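Local coordinates for protein (S)-2-haloacid dehalogenase IVA (Burkholderia cepacia, PDB 2NO4) that catalyses the hydrolytic dehalogenation of short-chain (S)-2-haloalkanoic acids, releasing halide and giving the (R)-2-hydroxy acids with inversion of configuration, at residues D109-A120 / S224-K234; P178-A188 / F197-R206. All coordinates share one frame; numbering follows the deposited sequence. Where two conformers were deposited one is given.

Contact 1: D109-A120 / S224-K234. With SO4 (sulfate ion), chain L; SO4 (sulfate ion), chain M.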
loop_
_atom_site.group_PDB
_atom_site.type_symbol
_atom_site.label_atom_id
_atom_site.label_comp_id
_atom_site.label_asym_id
_atom_site.label_seq_id
_atom_site.Cartn_x
_atom_site.Cartn_y
_atom_site.Cartn_z
ATOM N N ASP B 109 20.348 12.514 14.532
ATOM C CA ASP B 109 20.546 13.910 14.162
ATOM C C ASP B 109 19.237 14.741 14.189
ATOM O O ASP B 109 19.263 15.931 13.863
ATOM C CB ASP B 109 21.194 13.999 12.764
ATOM C CG ASP B 109 22.634 13.462 12.733
ATOM O OD1 ASP B 109 23.156 13.026 13.802
ATOM O OD2 ASP B 109 23.256 13.472 11.642
ATOM N N ALA B 110 18.102 14.110 14.519
ATOM C CA ALA B 110 16.805 14.782 14.425
ATOM C C ALA B 110 16.691 16.048 15.335
ATOM O O ALA B 110 16.341 17.133 14.854
ATOM C CB ALA B 110 15.644 13.776 14.700
ATOM N N ALA B 111 16.941 15.901 16.643
ATOM C CA ALA B 111 16.709 17.014 17.595
ATOM C C ALA B 111 17.617 18.212 17.275
ATOM O O ALA B 111 17.165 19.364 17.196
ATOM C CB ALA B 111 16.895 16.548 19.059
ATOM N N GLU B 112 18.889 17.917 17.040
ATOM C CA GLU B 112 19.849 18.945 16.745
ATOM C C GLU B 112 19.536 19.665 15.443
ATOM O O GLU B 112 19.635 20.881 15.386
ATOM C CB GLU B 112 21.260 18.375 16.715
ATOM C CG GLU B 112 22.277 19.468 16.583
ATOM C CD GLU B 112 23.709 18.977 16.587
ATOM O OE1 GLU B 112 24.007 17.835 17.020
ATOM O OE2 GLU B 112 24.548 19.782 16.161
ATOM N N THR B 113 19.195 18.928 14.382
ATOM C CA THR B 113 18.875 19.623 13.130
ATOM C C THR B 113 17.597 20.471 13.177
ATOM O O THR B 113 17.596 21.601 12.705
ATOM C CB THR B 113 19.149 18.822 11.776
ATOM O OG1 THR B 113 18.055 18.944 10.847
ATOM C CG2 THR B 113 19.610 17.450 11.971
ATOM N N LEU B 114 16.546 19.974 13.813
ATOM C CA LEU B 114 15.364 20.804 14.010
ATOM C C LEU B 114 15.673 22.091 14.837
ATOM O O LEU B 114 15.205 23.175 14.460
ATOM C CB LEU B 114 14.181 19.957 14.522
ATOM C CG LEU B 114 13.361 19.411 13.312
ATOM C CD1 LEU B 114 14.219 18.610 12.343
ATOM C CD2 LEU B 114 12.219 18.585 13.786
ATOM N N GLU B 115 16.499 21.983 15.886
ATOM C CA GLU B 115 16.951 23.180 16.605
ATOM C C GLU B 115 17.707 24.174 15.713
ATOM O O GLU B 115 17.416 25.338 15.726
ATOM C CB GLU B 115 17.757 22.844 17.866
ATOM C CG GLU B 115 18.225 24.099 18.680
ATOM C CD GLU B 115 17.125 25.176 18.854
ATOM O OE1 GLU B 115 16.115 24.914 19.542
ATOM O OE2 GLU B 115 17.276 26.299 18.298
ATOM N N LYS B 116 18.616 23.704 14.872
ATOM C CA LYS B 116 19.351 24.612 13.947
ATOM C C LYS B 116 18.373 25.335 13.018
ATOM O O LYS B 116 18.463 26.555 12.811
ATOM C CB LYS B 116 20.398 23.850 13.117
ATOM C CG LYS B 116 21.577 23.224 13.899
ATOM C CD LYS B 116 22.603 22.614 12.902
ATOM C CE LYS B 116 23.714 21.782 13.541
ATOM N NZ LYS B 116 24.464 22.655 14.470
ATOM N N LEU B 117 17.414 24.579 12.471
ATOM C CA LEU B 117 16.402 25.154 11.585
ATOM C C LEU B 117 15.519 26.160 12.307
ATOM O O LEU B 117 15.173 27.193 11.748
ATOM C CB LEU B 117 15.530 24.046 10.956
ATOM C CG LEU B 117 16.259 23.163 9.942
ATOM C CD1 LEU B 117 15.338 22.037 9.409
ATOM C CD2 LEU B 117 16.824 23.995 8.789
ATOM N N LYS B 118 15.137 25.850 13.538
ATOM C CA LYS B 118 14.315 26.786 14.308
ATOM C C LYS B 118 15.120 28.078 14.619
ATOM O O LYS B 118 14.556 29.179 14.600
ATOM C CB LYS B 118 13.833 26.105 15.573
ATOM C CG LYS B 118 12.424 26.459 16.018
ATOM C CD LYS B 118 12.105 25.637 17.287
ATOM C CE LYS B 118 11.548 26.502 18.414
ATOM N NZ LYS B 118 10.059 26.460 18.490
ATOM N N SER B 119 16.437 27.929 14.826
ATOM C CA SER B 119 17.365 29.056 15.062
ATOM C C SER B 119 17.520 29.924 13.819
ATOM O O SER B 119 17.730 31.127 13.933
ATOM C CB SER B 119 18.757 28.567 15.555
ATOM O OG SER B 119 19.689 28.289 14.474
ATOM N N ALA B 120 17.435 29.325 12.635
ATOM C CA ALA B 120 17.486 30.095 11.392
ATOM C C ALA B 120 16.166 30.843 11.092
ATOM O O ALA B 120 16.038 31.483 10.046
ATOM C CB ALA B 120 17.910 29.205 10.219
ATOM N N SER B 224 21.161 12.103 5.327
ATOM C CA SER B 224 21.079 12.343 6.737
ATOM C C SER B 224 20.326 13.623 6.962
ATOM O O SER B 224 20.467 14.581 6.192
ATOM C CB SER B 224 22.517 12.509 7.309
ATOM O OG SER B 224 22.460 12.933 8.645
ATOM N N LEU B 225 19.596 13.679 8.077
ATOM C CA LEU B 225 18.935 14.913 8.456
ATOM C C LEU B 225 19.948 16.080 8.691
ATOM O O LEU B 225 19.650 17.243 8.404
ATOM C CB LEU B 225 18.130 14.658 9.727
ATOM C CG LEU B 225 16.797 13.901 9.652
ATOM C CD1 LEU B 225 16.484 13.389 11.073
ATOM C CD2 LEU B 225 15.635 14.750 9.094
ATOM N N SER B 226 21.131 15.767 9.218
ATOM C CA SER B 226 22.194 16.773 9.386
ATOM C C SER B 226 22.545 17.518 8.084
ATOM O O SER B 226 22.939 18.678 8.122
ATOM C CB SER B 226 23.447 16.129 9.994
ATOM O OG SER B 226 24.049 15.247 9.055
ATOM N N GLU B 227 22.386 16.860 6.940
ATOM C CA GLU B 227 22.666 17.486 5.638
ATOM C C GLU B 227 21.659 18.499 5.191
ATOM O O GLU B 227 21.885 19.204 4.206
ATOM C CB GLU B 227 22.842 16.432 4.552
ATOM C CG GLU B 227 23.957 15.456 4.848
ATOM C CD GLU B 227 25.348 16.090 4.844
ATOM O OE1 GLU B 227 26.282 15.418 5.331
ATOM O OE2 GLU B 227 25.527 17.240 4.368
ATOM N N LEU B 228 20.541 18.573 5.902
ATOM C CA LEU B 228 19.554 19.605 5.653
ATOM C C LEU B 228 20.107 20.943 6.080
ATOM O O LEU B 228 19.656 21.980 5.598
ATOM C CB LEU B 228 18.270 19.332 6.453
ATOM C CG LEU B 228 17.366 18.147 6.082
ATOM C CD1 LEU B 228 16.214 18.048 7.126
ATOM C CD2 LEU B 228 16.801 18.317 4.633
ATOM N N TRP B 229 21.080 20.935 7.005
ATOM C CA TRP B 229 21.629 22.211 7.498
ATOM C C TRP B 229 22.335 23.037 6.394
ATOM O O TRP B 229 21.967 24.184 6.176
ATOM C CB TRP B 229 22.493 22.012 8.755
ATOM C CG TRP B 229 22.956 23.310 9.447
ATOM C CD1 TRP B 229 24.223 23.574 9.907
ATOM C CD2 TRP B 229 22.166 24.479 9.741
ATOM N NE1 TRP B 229 24.261 24.813 10.492
ATOM C CE2 TRP B 229 23.025 25.404 10.391
ATOM C CE3 TRP B 229 20.810 24.843 9.515
ATOM C CZ2 TRP B 229 22.581 26.674 10.831
ATOM C CZ3 TRP B 229 20.368 26.113 9.942
ATOM C CH2 TRP B 229 21.267 27.015 10.597
ATOM N N PRO B 230 23.344 22.474 5.709
ATOM C CA PRO B 230 23.903 23.251 4.591
ATOM C C PRO B 230 22.887 23.594 3.501
ATOM O O PRO B 230 23.038 24.621 2.800
ATOM C CB PRO B 230 25.003 22.330 4.022
ATOM C CG PRO B 230 24.763 20.961 4.627
ATOM C CD PRO B 230 24.081 21.208 5.933
ATOM N N LEU B 231 21.874 22.736 3.336
ATOM C CA LEU B 231 20.815 22.986 2.330
ATOM C C LEU B 231 19.931 24.169 2.677
ATOM O O LEU B 231 19.457 24.875 1.803
ATOM C CB LEU B 231 19.969 21.725 2.140
ATOM C CG LEU B 231 18.944 21.692 1.023
ATOM C CD1 LEU B 231 19.677 21.620 -0.293
ATOM C CD2 LEU B 231 18.028 20.485 1.216
ATOM N N LEU B 232 19.711 24.400 3.955
ATOM C CA LEU B 232 18.686 25.372 4.367
ATOM C C LEU B 232 19.189 26.547 5.200
ATOM O O LEU B 232 18.407 27.468 5.490
ATOM C CB LEU B 232 17.540 24.667 5.119
ATOM C CG LEU B 232 16.625 23.709 4.301
ATOM C CD1 LEU B 232 15.906 22.733 5.211
ATOM C CD2 LEU B 232 15.595 24.502 3.455
ATOM N N ALA B 233 20.457 26.527 5.621
ATOM C CA ALA B 233 20.957 27.601 6.503
ATOM C C ALA B 233 20.805 28.958 5.800
ATOM O O ALA B 233 21.036 29.058 4.606
ATOM C CB ALA B 233 22.394 27.348 6.884
ATOM N N LYS B 234 20.407 29.981 6.552
ATOM C CA LYS B 234 20.181 31.322 6.004
ATOM C C LYS B 234 21.355 32.282 6.281
ATOM O O LYS B 234 22.147 32.064 7.205
ATOM C CB LYS B 234 18.853 31.904 6.520
ATOM C CG LYS B 234 17.628 31.145 6.019
ATOM C CD LYS B 234 16.387 32.008 5.912
ATOM C CE LYS B 234 15.406 31.414 4.875
ATOM N NZ LYS B 234 14.206 32.250 4.522
HETATM S S SO4 L . 20.030 10.800 10.658
HETATM O O1 SO4 L . 19.684 11.323 12.000
HETATM O O2 SO4 L . 19.961 9.317 10.566
HETATM O O3 SO4 L . 19.124 11.430 9.729
HETATM O O4 SO4 L . 21.421 11.071 10.343
HETATM S S SO4 M . 27.621 19.733 15.184
HETATM O O1 SO4 M . 29.010 19.580 14.740
HETATM O O2 SO4 M . 27.092 21.028 14.736
HETATM O O3 SO4 M . 26.922 18.512 14.757
HETATM O O4 SO4 M . 27.476 19.751 16.628
#
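Lys-116 lies across the indole of Trp-229 at about a right angle and shows how one long side chain can join an aromatic face to polar partners at the margin of a helix pair. Its CD sits over one face, 3.4 Å from the centroid of the five-membered ring of Trp-229, a CH-pi contact. Beyond it the chain bends at chi4, taking NZ off-centre for a cation-pi interaction and to a weak salt bridge with Glu-112. NZ also donates to a sulfate. Trp-229 reaches over because its CG is anti to the backbone N (chi1 -172°); Ala-120 CB meets the ring at its edge, 4.0 Å from CZ3. This flank, Lys-116 and Trp-229 both partly exposed, contrasts with the buried inner side, where Leu-117 CD2 packs 3.8 Å from Leu-232 CB and Ala-110 CB lies 3.7 Å from Leu-225 CD1. At the N-terminal ends a second sulfate accepts from Asp-109 N, Ser-224 OG and Leu-225 N, the last bond nearly straight (173°). Helices 110-119 and 228-232 run nearly parallel, 13° apart, on one side of the parallel sheet: Leu-114 and Leu-117 rest on Phe-19 and Val-124, Leu-228 on Phe-19, Val-202 and Ile-204.

Contact 2: P178-A188 / F197-R206. With SO4 (sulfate ion), chain L.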
loop_
_atom_site.group_PDB
_atom_site.type_symbol
_atom_site.label_atom_id
_atom_site.label_comp_id
_atom_site.label_asym_id
_atom_site.label_seq_id
_atom_site.Cartn_x
_atom_site.Cartn_y
_atom_site.Cartn_z
ATOM N N PRO B 178 2.152 26.629 -0.895
ATOM C CA PRO B 178 2.935 25.417 -1.176
ATOM C C PRO B 178 4.383 25.710 -1.505
ATOM O O PRO B 178 5.257 25.041 -0.998
ATOM C CB PRO B 178 2.216 24.794 -2.375
ATOM C CG PRO B 178 0.796 25.262 -2.218
ATOM C CD PRO B 178 0.869 26.642 -1.636
ATOM N N ASN B 179 4.650 26.705 -2.337
ATOM C CA ASN B 179 6.042 26.962 -2.692
ATOM C C ASN B 179 6.924 27.633 -1.634
ATOM O O ASN B 179 8.092 27.867 -1.876
ATOM C CB ASN B 179 6.164 27.655 -4.059
ATOM C CG ASN B 179 5.805 29.128 -4.020
ATOM O OD1 ASN B 179 5.443 29.695 -2.978
ATOM N ND2 ASN B 179 5.899 29.764 -5.179
ATOM N N GLU B 180 6.365 27.926 -0.462
ATOM C CA GLU B 180 7.140 28.445 0.672
ATOM C C GLU B 180 7.487 27.357 1.671
ATOM O O GLU B 180 8.077 27.626 2.741
ATOM C CB GLU B 180 6.359 29.524 1.394
ATOM C CG GLU B 180 6.017 30.695 0.512
ATOM C CD GLU B 180 5.204 31.727 1.246
ATOM O OE1 GLU B 180 4.122 31.406 1.770
ATOM O OE2 GLU B 180 5.667 32.877 1.295
ATOM N N VAL B 181 7.108 26.127 1.313
ATOM C CA VAL B 181 7.372 24.934 2.118
ATOM C C VAL B 181 8.513 24.053 1.546
ATOM O O VAL B 181 8.506 23.661 0.376
ATOM C CB VAL B 181 6.078 24.117 2.297
ATOM C CG1 VAL B 181 6.346 22.716 2.970
ATOM C CG2 VAL B 181 5.046 24.942 3.085
ATOM N N CYS B 182 9.481 23.773 2.403
ATOM C CA CYS B 182 10.400 22.664 2.199
ATOM C C CYS B 182 9.858 21.423 2.940
ATOM O O CYS B 182 9.775 21.366 4.176
ATOM C CB CYS B 182 11.812 23.019 2.679
ATOM S SG CYS B 182 12.994 21.658 2.391
ATOM N N PHE B 183 9.491 20.423 2.155
ATOM C CA PHE B 183 8.870 19.232 2.710
ATOM C C PHE B 183 9.888 18.107 2.786
ATOM O O PHE B 183 10.469 17.723 1.763
ATOM C CB PHE B 183 7.651 18.771 1.895
ATOM C CG PHE B 183 6.904 17.590 2.548
ATOM C CD1 PHE B 183 5.999 17.837 3.569
ATOM C CD2 PHE B 183 7.140 16.264 2.157
ATOM C CE1 PHE B 183 5.299 16.787 4.218
ATOM C CE2 PHE B 183 6.434 15.192 2.778
ATOM C CZ PHE B 183 5.515 15.463 3.805
ATOM N N VAL B 184 10.086 17.563 3.985
ATOM C CA VAL B 184 11.173 16.587 4.222
ATOM C C VAL B 184 10.637 15.202 4.625
ATOM O O VAL B 184 9.912 15.076 5.598
ATOM C CB VAL B 184 12.188 17.080 5.305
ATOM C CG1 VAL B 184 13.307 16.060 5.499
ATOM C CG2 VAL B 184 12.773 18.461 4.902
ATOM N N SER B 185 11.007 14.168 3.873
ATOM C CA SER B 185 10.519 12.803 4.201
ATOM C C SER B 185 11.492 11.724 3.723
ATOM O O SER B 185 12.205 11.914 2.731
ATOM C CB SER B 185 9.107 12.580 3.583
ATOM O OG SER B 185 8.565 11.310 3.978
ATOM N N SER B 186 11.499 10.584 4.410
ATOM C CA SER B 186 12.129 9.364 3.899
ATOM C C SER B 186 11.196 8.484 3.079
ATOM O O SER B 186 11.633 7.485 2.495
ATOM C CB SER B 186 12.688 8.535 5.053
ATOM O OG SER B 186 13.714 9.255 5.711
ATOM N N ASN B 187 9.905 8.811 3.078
ATOM C CA ASN B 187 8.915 7.946 2.408
ATOM C C ASN B 187 8.636 8.443 1.015
ATOM O O ASN B 187 8.102 9.522 0.867
ATOM C CB ASN B 187 7.617 7.900 3.236
ATOM C CG ASN B 187 7.871 7.383 4.649
ATOM O OD1 ASN B 187 8.545 6.373 4.826
ATOM N ND2 ASN B 187 7.398 8.104 5.647
ATOM N N ALA B 188 9.031 7.661 0.007
ATOM C CA ALA B 188 8.903 8.067 -1.392
ATOM C C ALA B 188 7.474 8.417 -1.838
ATOM O O ALA B 188 7.309 9.325 -2.631
ATOM C CB ALA B 188 9.543 7.012 -2.339
ATOM N N PHE B 197 1.521 17.936 -5.081
ATOM C CA PHE B 197 0.810 19.059 -4.471
ATOM C C PHE B 197 1.510 20.415 -4.691
ATOM O O PHE B 197 0.841 21.461 -4.856
ATOM C CB PHE B 197 0.574 18.798 -2.966
ATOM C CG PHE B 197 -0.113 19.942 -2.261
ATOM C CD1 PHE B 197 -1.493 20.112 -2.392
ATOM C CD2 PHE B 197 0.622 20.855 -1.503
ATOM C CE1 PHE B 197 -2.161 21.193 -1.788
ATOM C CE2 PHE B 197 -0.017 21.929 -0.872
ATOM C CZ PHE B 197 -1.414 22.106 -1.030
ATOM N N GLY B 198 2.844 20.424 -4.700
ATOM C CA GLY B 198 3.578 21.680 -4.908
ATOM C C GLY B 198 4.603 22.098 -3.858
ATOM O O GLY B 198 5.227 23.157 -4.006
ATOM N N PHE B 199 4.788 21.302 -2.800
ATOM C CA PHE B 199 5.869 21.602 -1.824
ATOM C C PHE B 199 7.217 21.360 -2.475
ATOM O O PHE B 199 7.294 20.583 -3.395
ATOM C CB PHE B 199 5.816 20.691 -0.611
ATOM C CG PHE B 199 4.656 20.935 0.314
ATOM C CD1 PHE B 199 3.957 22.145 0.313
ATOM C CD2 PHE B 199 4.283 19.938 1.215
ATOM C CE1 PHE B 199 2.872 22.367 1.228
ATOM C CE2 PHE B 199 3.216 20.127 2.128
ATOM C CZ PHE B 199 2.520 21.369 2.140
ATOM N N ASN B 200 8.269 22.035 -1.985
ATOM C CA ASN B 200 9.659 21.745 -2.387
ATOM C C ASN B 200 10.142 20.526 -1.604
ATOM O O ASN B 200 10.265 20.577 -0.378
ATOM C CB ASN B 200 10.570 22.963 -2.135
ATOM C CG ASN B 200 10.075 24.209 -2.869
ATOM O OD1 ASN B 200 10.213 24.309 -4.086
ATOM N ND2 ASN B 200 9.465 25.143 -2.134
ATOM N N THR B 201 10.417 19.429 -2.306
ATOM C CA THR B 201 10.631 18.151 -1.626
ATOM C C THR B 201 12.094 17.773 -1.459
ATOM O O THR B 201 12.902 17.911 -2.372
ATOM C CB THR B 201 9.852 17.005 -2.322
ATOM O OG1 THR B 201 10.159 17.033 -3.716
ATOM C CG2 THR B 201 8.354 17.234 -2.129
ATOM N N VAL B 202 12.405 17.281 -0.276
ATOM C CA VAL B 202 13.737 16.790 0.040
ATOM C C VAL B 202 13.613 15.408 0.649
ATOM O O VAL B 202 12.964 15.216 1.695
ATOM C CB VAL B 202 14.455 17.716 1.020
ATOM C CG1 VAL B 202 15.838 17.095 1.446
ATOM C CG2 VAL B 202 14.574 19.127 0.419
ATOM N N ARG B 203 14.188 14.440 -0.049
ATOM C CA ARG B 203 14.248 13.069 0.457
ATOM C C ARG B 203 15.459 12.849 1.389
ATOM O O ARG B 203 16.581 13.229 1.052
ATOM C CB ARG B 203 14.347 12.097 -0.716
ATOM C CG ARG B 203 14.526 10.694 -0.205
ATOM C CD ARG B 203 14.009 9.700 -1.100
ATOM N NE ARG B 203 13.991 8.390 -0.452
ATOM C CZ ARG B 203 13.726 7.269 -1.103
ATOM N NH1 ARG B 203 13.482 7.300 -2.403
ATOM N NH2 ARG B 203 13.749 6.108 -0.462
ATOM N N ILE B 204 15.205 12.261 2.559
ATOM C CA ILE B 204 16.260 11.649 3.382
ATOM C C ILE B 204 16.336 10.176 2.964
ATOM O O ILE B 204 15.433 9.399 3.271
ATOM C CB ILE B 204 16.011 11.766 4.897
ATOM C CG1 ILE B 204 15.488 13.167 5.282
ATOM C CG2 ILE B 204 17.290 11.420 5.698
ATOM C CD1 ILE B 204 16.439 14.308 4.994
ATOM N N ASN B 205 17.381 9.842 2.204
ATOM C CA ASN B 205 17.602 8.501 1.686
ATOM C C ASN B 205 18.845 7.968 2.382
ATOM O O ASN B 205 19.984 8.142 1.918
ATOM C CB ASN B 205 17.733 8.541 0.161
ATOM C CG ASN B 205 17.647 7.165 -0.475
ATOM O OD1 ASN B 205 17.786 6.128 0.203
ATOM N ND2 ASN B 205 17.449 7.143 -1.781
ATOM N N ARG B 206 18.627 7.377 3.553
ATOM C CA ARG B 206 19.740 6.935 4.405
ATOM C C ARG B 206 20.544 5.778 3.791
ATOM O O ARG B 206 21.760 5.743 3.935
ATOM C CB ARG B 206 19.205 6.528 5.766
ATOM C CG ARG B 206 18.822 7.730 6.614
ATOM C CD ARG B 206 18.318 7.332 7.971
ATOM N NE ARG B 206 17.921 8.568 8.624
ATOM C CZ ARG B 206 16.685 9.072 8.619
ATOM N NH1 ARG B 206 15.692 8.438 7.986
ATOM N NH2 ARG B 206 16.471 10.241 9.200
HETATM S S SO4 L . 20.030 10.800 10.658
HETATM O O1 SO4 L . 19.684 11.323 12.000
HETATM O O2 SO4 L . 19.961 9.317 10.566
HETATM O O3 SO4 L . 19.124 11.430 9.729
HETATM O O4 SO4 L . 21.421 11.071 10.343
HETATM O O HOH W 1 14.301 6.814 2.124
#
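Val-181 O is gripped twice by Asn-200: the backbone N donates from 2.9 Å, and ND2 comes from above the carbonyl plane at 3.1 Å. ND2 also donates to Asn-179 O, which lies in the amide plane of Asn-200; the two ND2 bonds together hold the rotation of the carboxamide and tie it to the turn before strand 181-185. The strands pair in parallel, Phe-183 N to Asn-200 O being the shortest bond at 2.7 Å. With CG anti to its carbonyl carbon (chi1 -70°), Phe-199 takes Val-181 CG1 over the centre of one ring face, 3.6 Å from the centroid, while the Phe-183 ring is slid aside with planes at 26°. Cys-182 SG meets Val-202 CG2, and Val-184 CG1 touches Ile-204 CD1 at 3.6 Å. At the C-terminal ends Ser-186 OG donates to Ile-204 O, and a water accepting from Arg-203 NH2 donates to both Ser-186 O and Ile-204 O. Ser-185 OG accepts from Asn-187 N at 3.0 Å, an ST turn, and is also hydrogen-bonded to Asp-190 OD2. The strand pair thus places polar groups at its C-terminal end, with Ser-185 against the nucleophile Asp-20, consistent with the catalytic importance inferred for residues 185-190.

In the fold
Contact 2 is nested along the chain within the loop closed by contact 1, and their centres lie 14 Å apart. Helix 228-232 joins them: Leu-228 CD2 is 3.5 Å from Val-202 CG1, and Leu-231 CD2 is 3.8 Å from Val-202 CG2. A sulfate, probably from the crystallisation liquor, is shared by both, since Arg-206 of contact 2 donates to it from NE and NH2, NH2 sharing O3 with Leu-225 N of contact 1. The active site lies at the C-terminal ends of the strands: the side chain of Ser-185 is about 3 Å from that of the nucleophile Asp-20, that of Leu-225 about 9 Å. Together they illustrate the Rossmann-like HAD core, with helices packed against a parallel sheet.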